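Local coordinates for CobC (Shigella flexneri 2a, PDB 6NRU), which probably removes the phosphate from adenosylcobalamin 5'-phosphate, and from alpha-ribazole 5'-phosphate, in assembling the nucleotide loop of vitamin B12, at residues 113-124 with 166-174; 22-30 with 58-67. One frame throughout, in Å; residues are numbered along the deposited sequence.

How the contacts relate
Following the chain from the N terminus, contact 2 comes first: the loop 22-30, between helices 15-18 and 32-44, packs along helix 59-69 from its N-cap, which closes a loop of 27 residues holding helix 32-44 and strand 52-55. Contact 1 follows in series, without nesting or crossing. There the loop 113-124, between helices 103-111 and 124-136, meets 166-174, which follows helix 153-163; strand 146-151 lies within the span it closes. Contact 2 ties the loop after helix 15-18 to helix 59-69 beside the bound sulfate, the probable phosphate site, whereas contact 1 joins two loops of the helical part. Their centres lie about 21 Å apart, their nearest atoms about 4 Å, without touching.

Contact 1: residues 113-124 with 166-174; sequences WQHAIPTNGEGF and MPAESMWHF
Trp113 and Trp172 meet in an offset edge-to-face (T-shaped) pair, the aromatic heart of a loop-to-loop contact in the helical part of this histidine phosphatase fold. The five-membered ring of Trp172 turns its edge toward the face of the six-membered ring of Trp113, with the planes at 83°. Its NE1 sits 3.3 Å from Trp113 CH2, displaced toward the rim and not over the ring centre.

Phe124 lies next to this pair, offering its own face to Trp113 CZ3 and its far edge to the second loop. Ala168 CB comes to that edge, 3.5 Å from Phe124 CE2. The selenium of selenomethionine Met171 approaches the same ring obliquely, 3.4 Å from Phe124 CE1, and lies more distantly from Trp113, giving Met-aromatic contacts with both rings. It is carried there by a CG set between the backbone N and the carbonyl carbon (chi1 56°) and an extended chi2, and CG itself lies over a face of Trp172. Gln114 CB lies over the face of Trp113 opposite Trp172. The side chains of Gln114 and Glu169 cross at about a right angle, with amide and carboxylate planes 69° apart, bringing Gln114 NE2 to 3.3 Å from Glu169 CB, a packing contact without a hydrogen bond.

Farther out, Ala168 and Met171 rest on Leu158 of helix 153-163, and the carbonyl of Gln114 receives a hydrogen bond from Gln125 NE2. Gly123 is the N-cap residue of helix 124-136, which places Phe124 at the start of that helix. The Met171 side chain is about 7 Å from that of Glu84, the probable catalytic proton donor/acceptor. No direct hydrogen bond joins the loops; instead a water donates to Glu169 OE2 and accepts from Trp113 NE1 at 3.2 Å.

Contact 2: residues 22-30 with 58-67; sequences YSGHAPTPL and LERAQHTARL. With SO4 (sulfate ion), chain N.
Arg60 leaves its helix with CG wedged between the backbone N and carbonyl carbon (chi1 67°), and bends at chi2 and chi3 carry its guanidinium back to the loop 22-30. There NH1 of Arg60 donates to Gly24 O at 2.6 Å in a fairly straight bond (160°), with the oxygen close to the guanidinium plane. Ser23 OG lies over one face of the same group, 3.3 Å from Arg60 CZ; it is too poorly angled to hydrogen-bond, so this is a packing contact. The other terminal nitrogen, NH2 of Arg60, makes a longer, more bent hydrogen bond to O4 of the sulfate, at 3.3 Å and 141°. The bond to Gly24 should thus do most to restrain the rotation of the guanidinium, helped by the anion.

Leu58, the N-cap residue, packs beside the Arg60-Gly24 bond: its CD1 lies 3.3 Å from Gly24 O, while CD2 comes over a face of the His25 ring. Toward the other end of the loop, Leu30 lies against the helix. Leu30 CD1 is 3.7 Å from Arg60 CB, and CD2 sits over the face of His63 in a CH-pi contact, 4.0 Å from the ring centroid. The same methyl also reaches Thr64 OG1 at 3.7 Å, a hydroxyl that donates to Arg60 O within the helix. Ile35 of helix 32-44 touches both Leu30 and His63.

Arg60 touches His11, the likely phosphohistidine residue, and His152, and makes a long, weak ion pair with Glu84, probably the proton donor/acceptor. A sulfate held by Arg10 NH2, Asn17 ND2 and Arg60, the last of which touches His11, probably marks the substrate phosphate position, as expected for the phosphate pocket of the branch 1 histidine phosphatases.

Contact 1: residues 113-124 with 166-174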
loop_
_atom_site.group_PDB
_atom_site.type_symbol
_atom_site.label_atom_id
_atom_site.label_comp_id
_atom_site.label_asym_id
_atom_site.label_seq_id
_atom_site.Cartn_x
_atom_site.Cartn_y
_atom_site.Cartn_z
ATOM N N TRP A 113 12.638 -1.098 14.813
ATOM C CA TRP A 113 11.676 -1.581 13.829
ATOM C C TRP A 113 12.322 -1.941 12.497
ATOM O O TRP A 113 11.714 -2.667 11.705
ATOM C CB TRP A 113 10.591 -0.527 13.594
ATOM C CG TRP A 113 11.107 0.684 12.894
ATOM C CD1 TRP A 113 11.648 1.795 13.471
ATOM C CD2 TRP A 113 11.156 0.900 11.481
ATOM N NE1 TRP A 113 12.022 2.696 12.502
ATOM C CE2 TRP A 113 11.730 2.169 11.271
ATOM C CE3 TRP A 113 10.766 0.146 10.371
ATOM C CZ2 TRP A 113 11.922 2.700 9.997
ATOM C CZ3 TRP A 113 10.958 0.676 9.107
ATOM C CH2 TRP A 113 11.530 1.939 8.931
ATOM N N GLN A 114 13.530 -1.455 12.229
ATOM C CA GLN A 114 14.134 -1.675 10.925
ATOM C C GLN A 114 14.810 -3.031 10.799
ATOM O O GLN A 114 15.019 -3.493 9.673
ATOM C CB GLN A 114 15.151 -0.580 10.624
ATOM C CG GLN A 114 15.185 -0.183 9.170
ATOM C CD GLN A 114 15.589 1.256 8.989
ATOM O OE1 GLN A 114 15.730 1.997 9.962
ATOM N NE2 GLN A 114 15.777 1.666 7.742
ATOM N N HIS A 115 15.216 -3.599 11.927
ATOM C CA HIS A 115 15.893 -4.882 11.942
ATOM C C HIS A 115 15.289 -6.022 12.750
ATOM O O HIS A 115 15.595 -7.168 12.504
ATOM C CB HIS A 115 17.339 -4.675 12.351
ATOM C CG HIS A 115 18.055 -3.666 11.518
ATOM N ND1 HIS A 115 18.134 -2.340 11.865
ATOM C CD2 HIS A 115 18.726 -3.794 10.356
ATOM C CE1 HIS A 115 18.818 -1.693 10.947
ATOM N NE2 HIS A 115 19.195 -2.554 10.024
ATOM N N ALA A 116 14.438 -5.708 13.704
ATOM C CA ALA A 116 13.807 -6.727 14.529
ATOM C C ALA A 116 12.690 -7.423 13.758
ATOM O O ALA A 116 11.931 -6.785 13.022
ATOM C CB ALA A 116 13.257 -6.109 15.813
ATOM N N ILE A 117 12.594 -8.734 13.938
ATOM C CA ILE A 117 11.657 -9.574 13.197
ATOM C C ILE A 117 10.403 -9.757 14.044
ATOM O O ILE A 117 10.511 -10.219 15.192
ATOM C CB ILE A 117 12.278 -10.934 12.845
ATOM C CG1 ILE A 117 13.693 -10.755 12.285
ATOM C CG2 ILE A 117 11.400 -11.683 11.855
ATOM C CD1 ILE A 117 13.739 -10.034 10.959
ATOM N N PRO A 118 9.217 -9.414 13.540
ATOM C CA PRO A 118 7.988 -9.768 14.258
ATOM C C PRO A 118 7.909 -11.272 14.468
ATOM O O PRO A 118 8.284 -12.057 13.594
ATOM C CB PRO A 118 6.875 -9.264 13.332
ATOM C CG PRO A 118 7.515 -8.197 12.522
ATOM C CD PRO A 118 8.938 -8.633 12.322
ATOM N N THR A 119 7.419 -11.669 15.645
ATOM C CA THR A 119 7.451 -13.067 16.063
ATOM C C THR A 119 6.844 -13.993 15.015
ATOM O O THR A 119 5.636 -13.952 14.759
ATOM C CB THR A 119 6.736 -13.238 17.405
ATOM O OG1 THR A 119 7.423 -12.480 18.408
ATOM C CG2 THR A 119 6.717 -14.703 17.811
ATOM N N ASN A 120 7.693 -14.824 14.403
ATOM C CA ASN A 120 7.296 -15.746 13.338
ATOM C C ASN A 120 6.700 -15.006 12.144
ATOM O O ASN A 120 5.794 -15.510 11.474
ATOM C CB ASN A 120 6.328 -16.818 13.851
ATOM C CG ASN A 120 6.983 -17.776 14.833
ATOM O OD1 ASN A 120 8.189 -18.020 14.770
ATOM N ND2 ASN A 120 6.188 -18.326 15.746
ATOM N N GLY A 121 7.207 -13.806 11.871
ATOM C CA GLY A 121 6.791 -13.046 10.710
ATOM C C GLY A 121 7.964 -12.675 9.827
ATOM O O GLY A 121 8.995 -13.354 9.842
ATOM N N GLU A 122 7.824 -11.601 9.056
ATOM C CA GLU A 122 8.888 -11.102 8.196
ATOM C C GLU A 122 9.341 -9.728 8.676
ATOM O O GLU A 122 8.523 -8.900 9.095
ATOM C CB GLU A 122 8.437 -11.042 6.729
ATOM C CG GLU A 122 7.575 -9.840 6.352
ATOM C CD GLU A 122 7.280 -9.772 4.860
ATOM O OE1 GLU A 122 8.210 -10.001 4.056
ATOM O OE2 GLU A 122 6.121 -9.483 4.490
ATOM N N GLY A 123 10.655 -9.500 8.636
ATOM C CA GLY A 123 11.208 -8.239 9.075
ATOM C C GLY A 123 11.161 -7.176 7.997
ATOM O O GLY A 123 10.832 -7.434 6.840
ATOM N N PHE A 124 11.502 -5.949 8.399
ATOM C CA PHE A 124 11.476 -4.838 7.455
ATOM C C PHE A 124 12.499 -5.021 6.343
ATOM O O PHE A 124 12.323 -4.480 5.245
ATOM C CB PHE A 124 11.722 -3.515 8.178
ATOM C CG PHE A 124 11.695 -2.323 7.270
ATOM C CD1 PHE A 124 10.514 -1.927 6.667
ATOM C CD2 PHE A 124 12.852 -1.608 7.002
ATOM C CE1 PHE A 124 10.484 -0.836 5.822
ATOM C CE2 PHE A 124 12.829 -0.510 6.159
ATOM C CZ PHE A 124 11.642 -0.124 5.568
HETATM N N MSE A 166 15.479 7.888 -1.851
HETATM C CA MSE A 166 15.768 7.974 -0.425
HETATM C C MSE A 166 15.874 6.594 0.220
HETATM O O MSE A 166 15.324 5.625 -0.297
HETATM C CB MSE A 166 14.698 8.797 0.303
HETATM C CG MSE A 166 14.295 10.092 -0.359
HETATM SE SE MSE A 166 12.687 10.846 0.449
HETATM C CE MSE A 166 13.461 11.621 2.043
ATOM N N PRO A 167 16.582 6.509 1.350
ATOM C CA PRO A 167 16.678 5.229 2.060
ATOM C C PRO A 167 15.319 4.755 2.548
ATOM O O PRO A 167 14.352 5.515 2.634
ATOM C CB PRO A 167 17.614 5.539 3.236
ATOM C CG PRO A 167 17.551 7.019 3.399
ATOM C CD PRO A 167 17.372 7.561 2.013
ATOM N N ALA A 168 15.259 3.464 2.877
ATOM C CA ALA A 168 13.993 2.868 3.286
ATOM C C ALA A 168 13.460 3.485 4.571
ATOM O O ALA A 168 12.247 3.488 4.799
ATOM C CB ALA A 168 14.154 1.358 3.448
ATOM N N GLU A 169 14.346 4.023 5.415
ATOM C CA GLU A 169 13.919 4.562 6.702
ATOM C C GLU A 169 13.017 5.778 6.532
ATOM O O GLU A 169 12.072 5.974 7.306
ATOM C CB GLU A 169 15.141 4.920 7.550
ATOM C CG GLU A 169 14.832 5.806 8.746
ATOM C CD GLU A 169 16.028 6.004 9.658
ATOM O OE1 GLU A 169 17.168 6.063 9.149
ATOM O OE2 GLU A 169 15.827 6.101 10.888
ATOM N N SER A 170 13.288 6.605 5.524
ATOM C CA SER A 170 12.545 7.839 5.309
ATOM C C SER A 170 11.202 7.620 4.619
ATOM O O SER A 170 10.653 8.568 4.046
ATOM C CB SER A 170 13.392 8.823 4.501
ATOM O OG SER A 170 13.764 8.261 3.259
HETATM N N MSE A 171 10.662 6.406 4.659
HETATM C CA MSE A 171 9.336 6.139 4.117
HETATM C C MSE A 171 8.275 6.875 4.916
HETATM O O MSE A 171 7.173 7.113 4.429
HETATM C CB MSE A 171 9.040 4.642 4.129
HETATM C CG MSE A 171 9.161 4.019 5.504
HETATM SE SE MSE A 171 8.743 2.122 5.503
HETATM C CE MSE A 171 6.796 2.210 5.609
ATOM N N TRP A 172 8.617 7.232 6.151
ATOM C CA TRP A 172 7.668 7.837 7.074
ATOM C C TRP A 172 7.492 9.332 6.862
ATOM O O TRP A 172 6.722 9.956 7.602
ATOM C CB TRP A 172 8.101 7.558 8.512
ATOM C CG TRP A 172 8.214 6.098 8.786
ATOM C CD1 TRP A 172 9.363 5.378 8.929
ATOM C CD2 TRP A 172 7.134 5.166 8.928
ATOM N NE1 TRP A 172 9.066 4.057 9.163
ATOM C CE2 TRP A 172 7.704 3.902 9.166
ATOM C CE3 TRP A 172 5.742 5.281 8.881
ATOM C CZ2 TRP A 172 6.931 2.760 9.359
ATOM C CZ3 TRP A 172 4.976 4.147 9.071
ATOM C CH2 TRP A 172 5.572 2.904 9.307
ATOM N N HIS A 173 8.181 9.921 5.885
ATOM C CA HIS A 173 7.906 11.295 5.491
ATOM C C HIS A 173 6.695 11.406 4.574
ATOM O O HIS A 173 6.247 12.525 4.301
ATOM C CB HIS A 173 9.125 11.908 4.796
ATOM C CG HIS A 173 10.294 12.141 5.703
ATOM N ND1 HIS A 173 10.230 12.962 6.808
ATOM C CD2 HIS A 173 11.565 11.675 5.655
ATOM C CE1 HIS A 173 11.407 12.984 7.407
ATOM N NE2 HIS A 173 12.236 12.211 6.728
ATOM N N PHE A 174 6.154 10.276 4.100
ATOM C CA PHE A 174 5.042 10.242 3.145
ATOM C C PHE A 174 3.988 9.266 3.655
ATOM O O PHE A 174 3.900 8.133 3.178
ATOM C CB PHE A 174 5.521 9.844 1.746
ATOM C CG PHE A 174 6.837 10.439 1.361
ATOM C CD1 PHE A 174 6.895 11.676 0.741
ATOM C CD2 PHE A 174 8.019 9.761 1.611
ATOM C CE1 PHE A 174 8.107 12.228 0.382
ATOM C CE2 PHE A 174 9.235 10.308 1.256
ATOM C CZ PHE A 174 9.280 11.541 0.640
HETATM O O HOH W 1 13.579 5.384 11.828
#

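Contact 2: residues 22-30 with 58-67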
loop_
_atom_site.group_PDB
_atom_site.type_symbol
_atom_site.label_atom_id
_atom_site.label_comp_id
_atom_site.label_asym_id
_atom_site.label_seq_id
_atom_site.Cartn_x
_atom_site.Cartn_y
_atom_site.Cartn_z
ATOM N N TYR A 22 -2.744 -4.648 14.719
ATOM C CA TYR A 22 -1.833 -4.952 13.626
ATOM C C TYR A 22 -2.571 -5.775 12.581
ATOM O O TYR A 22 -3.249 -6.752 12.915
ATOM C CB TYR A 22 -0.616 -5.709 14.148
ATOM C CG TYR A 22 0.363 -4.831 14.888
ATOM C CD1 TYR A 22 1.439 -4.252 14.227
ATOM C CD2 TYR A 22 0.209 -4.570 16.246
ATOM C CE1 TYR A 22 2.338 -3.447 14.895
ATOM C CE2 TYR A 22 1.104 -3.764 16.924
ATOM C CZ TYR A 22 2.166 -3.205 16.244
ATOM O OH TYR A 22 3.062 -2.400 16.908
ATOM N N SER A 23 -2.456 -5.375 11.316
ATOM C CA SER A 23 -3.232 -6.016 10.258
ATOM C C SER A 23 -2.449 -7.147 9.596
ATOM O O SER A 23 -2.818 -8.321 9.712
ATOM C CB SER A 23 -3.664 -4.975 9.223
ATOM O OG SER A 23 -4.894 -5.346 8.631
ATOM N N GLY A 24 -1.368 -6.804 8.900
ATOM C CA GLY A 24 -0.564 -7.831 8.263
ATOM C C GLY A 24 -1.331 -8.539 7.166
ATOM O O GLY A 24 -2.133 -7.941 6.441
ATOM N N HIS A 25 -1.088 -9.840 7.045
ATOM C CA HIS A 25 -1.733 -10.640 6.017
ATOM C C HIS A 25 -3.125 -11.112 6.414
ATOM O O HIS A 25 -3.808 -11.725 5.587
ATOM C CB HIS A 25 -0.853 -11.844 5.676
ATOM C CG HIS A 25 0.325 -11.507 4.816
ATOM N ND1 HIS A 25 0.924 -12.424 3.980
ATOM C CD2 HIS A 25 1.012 -10.350 4.660
ATOM C CE1 HIS A 25 1.930 -11.846 3.346
ATOM N NE2 HIS A 25 2.004 -10.588 3.742
ATOM N N ALA A 26 -3.563 -10.835 7.639
ATOM C CA ALA A 26 -4.843 -11.343 8.108
ATOM C C ALA A 26 -5.989 -10.751 7.289
ATOM O O ALA A 26 -5.935 -9.581 6.901
ATOM C CB ALA A 26 -5.036 -11.016 9.588
ATOM N N PRO A 27 -7.039 -11.532 7.006
ATOM C CA PRO A 27 -8.176 -11.026 6.204
ATOM C C PRO A 27 -9.146 -10.179 7.018
ATOM O O PRO A 27 -10.261 -10.584 7.363
ATOM C CB PRO A 27 -8.814 -12.320 5.693
ATOM C CG PRO A 27 -8.538 -13.311 6.774
ATOM C CD PRO A 27 -7.176 -12.967 7.318
ATOM N N THR A 28 -8.728 -8.958 7.338
ATOM C CA THR A 28 -9.708 -8.140 8.043
ATOM C C THR A 28 -10.598 -7.402 7.043
ATOM O O THR A 28 -10.111 -6.918 6.016
ATOM C CB THR A 28 -9.015 -7.137 8.958
ATOM O OG1 THR A 28 -9.969 -6.181 9.437
ATOM C CG2 THR A 28 -7.902 -6.419 8.213
ATOM N N PRO A 29 -11.898 -7.306 7.308
ATOM C CA PRO A 29 -12.821 -6.771 6.305
ATOM C C PRO A 29 -12.822 -5.250 6.263
ATOM O O PRO A 29 -12.476 -4.565 7.227
ATOM C CB PRO A 29 -14.181 -7.299 6.771
ATOM C CG PRO A 29 -14.041 -7.361 8.257
ATOM C CD PRO A 29 -12.602 -7.737 8.531
ATOM N N LEU A 30 -13.230 -4.729 5.110
ATOM C CA LEU A 30 -13.455 -3.298 4.968
ATOM C C LEU A 30 -14.680 -2.876 5.772
ATOM O O LEU A 30 -15.696 -3.579 5.799
ATOM C CB LEU A 30 -13.649 -2.939 3.493
ATOM C CG LEU A 30 -12.568 -2.164 2.735
ATOM C CD1 LEU A 30 -11.212 -2.820 2.904
ATOM C CD2 LEU A 30 -12.930 -2.072 1.258
ATOM N N LEU A 58 -3.896 -9.353 -0.755
ATOM C CA LEU A 58 -4.819 -9.297 0.370
ATOM C C LEU A 58 -6.168 -8.743 -0.068
ATOM O O LEU A 58 -6.247 -7.764 -0.816
ATOM C CB LEU A 58 -4.225 -8.453 1.494
ATOM C CG LEU A 58 -2.813 -8.869 1.918
ATOM C CD1 LEU A 58 -2.370 -8.079 3.128
ATOM C CD2 LEU A 58 -2.754 -10.359 2.206
ATOM N N GLU A 59 -7.240 -9.383 0.409
ATOM C CA GLU A 59 -8.565 -9.126 -0.147
ATOM C C GLU A 59 -9.049 -7.713 0.145
ATOM O O GLU A 59 -9.846 -7.169 -0.627
ATOM C CB GLU A 59 -9.564 -10.155 0.379
ATOM C CG GLU A 59 -10.637 -10.517 -0.632
ATOM C CD GLU A 59 -10.059 -11.150 -1.881
ATOM O OE1 GLU A 59 -10.622 -10.927 -2.974
ATOM O OE2 GLU A 59 -9.046 -11.874 -1.769
ATOM N N ARG A 60 -8.587 -7.097 1.235
ATOM C CA ARG A 60 -8.979 -5.717 1.497
ATOM C C ARG A 60 -8.510 -4.791 0.383
ATOM O O ARG A 60 -9.175 -3.790 0.086
ATOM C CB ARG A 60 -8.436 -5.251 2.851
ATOM C CG ARG A 60 -6.925 -5.126 2.932
ATOM C CD ARG A 60 -6.420 -5.638 4.267
ATOM N NE ARG A 60 -5.298 -4.856 4.776
ATOM C CZ ARG A 60 -4.264 -5.377 5.428
ATOM N NH1 ARG A 60 -4.210 -6.685 5.648
ATOM N NH2 ARG A 60 -3.285 -4.593 5.862
ATOM N N ALA A 61 -7.380 -5.116 -0.253
ATOM C CA ALA A 61 -6.916 -4.346 -1.399
ATOM C C ALA A 61 -7.706 -4.691 -2.653
ATOM O O ALA A 61 -8.033 -3.805 -3.450
ATOM C CB ALA A 61 -5.424 -4.587 -1.623
ATOM N N GLN A 62 -8.030 -5.973 -2.837
ATOM C CA GLN A 62 -8.814 -6.377 -3.998
ATOM C C GLN A 62 -10.255 -5.894 -3.888
ATOM O O GLN A 62 -10.853 -5.484 -4.890
ATOM C CB GLN A 62 -8.760 -7.894 -4.162
ATOM C CG GLN A 62 -7.353 -8.424 -4.363
ATOM C CD GLN A 62 -7.328 -9.888 -4.724
ATOM O OE1 GLN A 62 -7.634 -10.263 -5.855
ATOM N NE2 GLN A 62 -6.958 -10.729 -3.764
ATOM N N HIS A 63 -10.829 -5.938 -2.682
ATOM C CA HIS A 63 -12.150 -5.355 -2.470
ATOM C C HIS A 63 -12.154 -3.880 -2.843
ATOM O O HIS A 63 -13.109 -3.386 -3.453
ATOM C CB HIS A 63 -12.579 -5.544 -1.013
ATOM C CG HIS A 63 -14.012 -5.197 -0.747
ATOM N ND1 HIS A 63 -14.611 -5.408 0.476
ATOM C CD2 HIS A 63 -14.965 -4.657 -1.543
ATOM C CE1 HIS A 63 -15.870 -5.010 0.424
ATOM N NE2 HIS A 63 -16.110 -4.548 -0.790
ATOM N N THR A 64 -11.087 -3.162 -2.493
ATOM C CA THR A 64 -10.978 -1.760 -2.875
ATOM C C THR A 64 -10.860 -1.614 -4.388
ATOM O O THR A 64 -11.562 -0.799 -4.998
ATOM C CB THR A 64 -9.780 -1.123 -2.168
ATOM O OG1 THR A 64 -10.075 -0.969 -0.773
ATOM C CG2 THR A 64 -9.461 0.243 -2.770
ATOM N N ALA A 65 -9.992 -2.414 -5.013
ATOM C CA ALA A 65 -9.795 -2.308 -6.455
ATOM C C ALA A 65 -11.077 -2.603 -7.223
ATOM O O ALA A 65 -11.297 -2.042 -8.301
ATOM C CB ALA A 65 -8.676 -3.246 -6.902
ATOM N N ARG A 66 -11.933 -3.474 -6.687
ATOM C CA ARG A 66 -13.216 -3.735 -7.330
ATOM C C ARG A 66 -14.106 -2.498 -7.296
ATOM O O ARG A 66 -14.726 -2.142 -8.305
ATOM C CB ARG A 66 -13.917 -4.913 -6.647
ATOM C CG ARG A 66 -13.643 -6.282 -7.265
ATOM C CD ARG A 66 -13.996 -7.395 -6.283
ATOM N NE ARG A 66 -15.190 -7.068 -5.505
ATOM C CZ ARG A 66 -15.403 -7.461 -4.253
ATOM N NH1 ARG A 66 -14.500 -8.203 -3.621
ATOM N NH2 ARG A 66 -16.520 -7.108 -3.628
ATOM N N LEU A 67 -14.169 -1.825 -6.145
ATOM C CA LEU A 67 -15.073 -0.691 -5.995
ATOM C C LEU A 67 -14.592 0.517 -6.786
ATOM O O LEU A 67 -15.402 1.257 -7.357
ATOM C CB LEU A 67 -15.225 -0.344 -4.516
ATOM C CG LEU A 67 -15.819 -1.469 -3.666
ATOM C CD1 LEU A 67 -15.593 -1.216 -2.183
ATOM C CD2 LEU A 67 -17.296 -1.632 -3.963
HETATM S S SO4 N . -2.954 -0.617 7.837
HETATM O O1 SO4 N . -1.546 -0.975 7.982
HETATM O O2 SO4 N . -3.615 -0.717 9.135
HETATM O O3 SO4 N . -3.061 0.751 7.340
HETATM O O4 SO4 N . -3.597 -1.524 6.890
#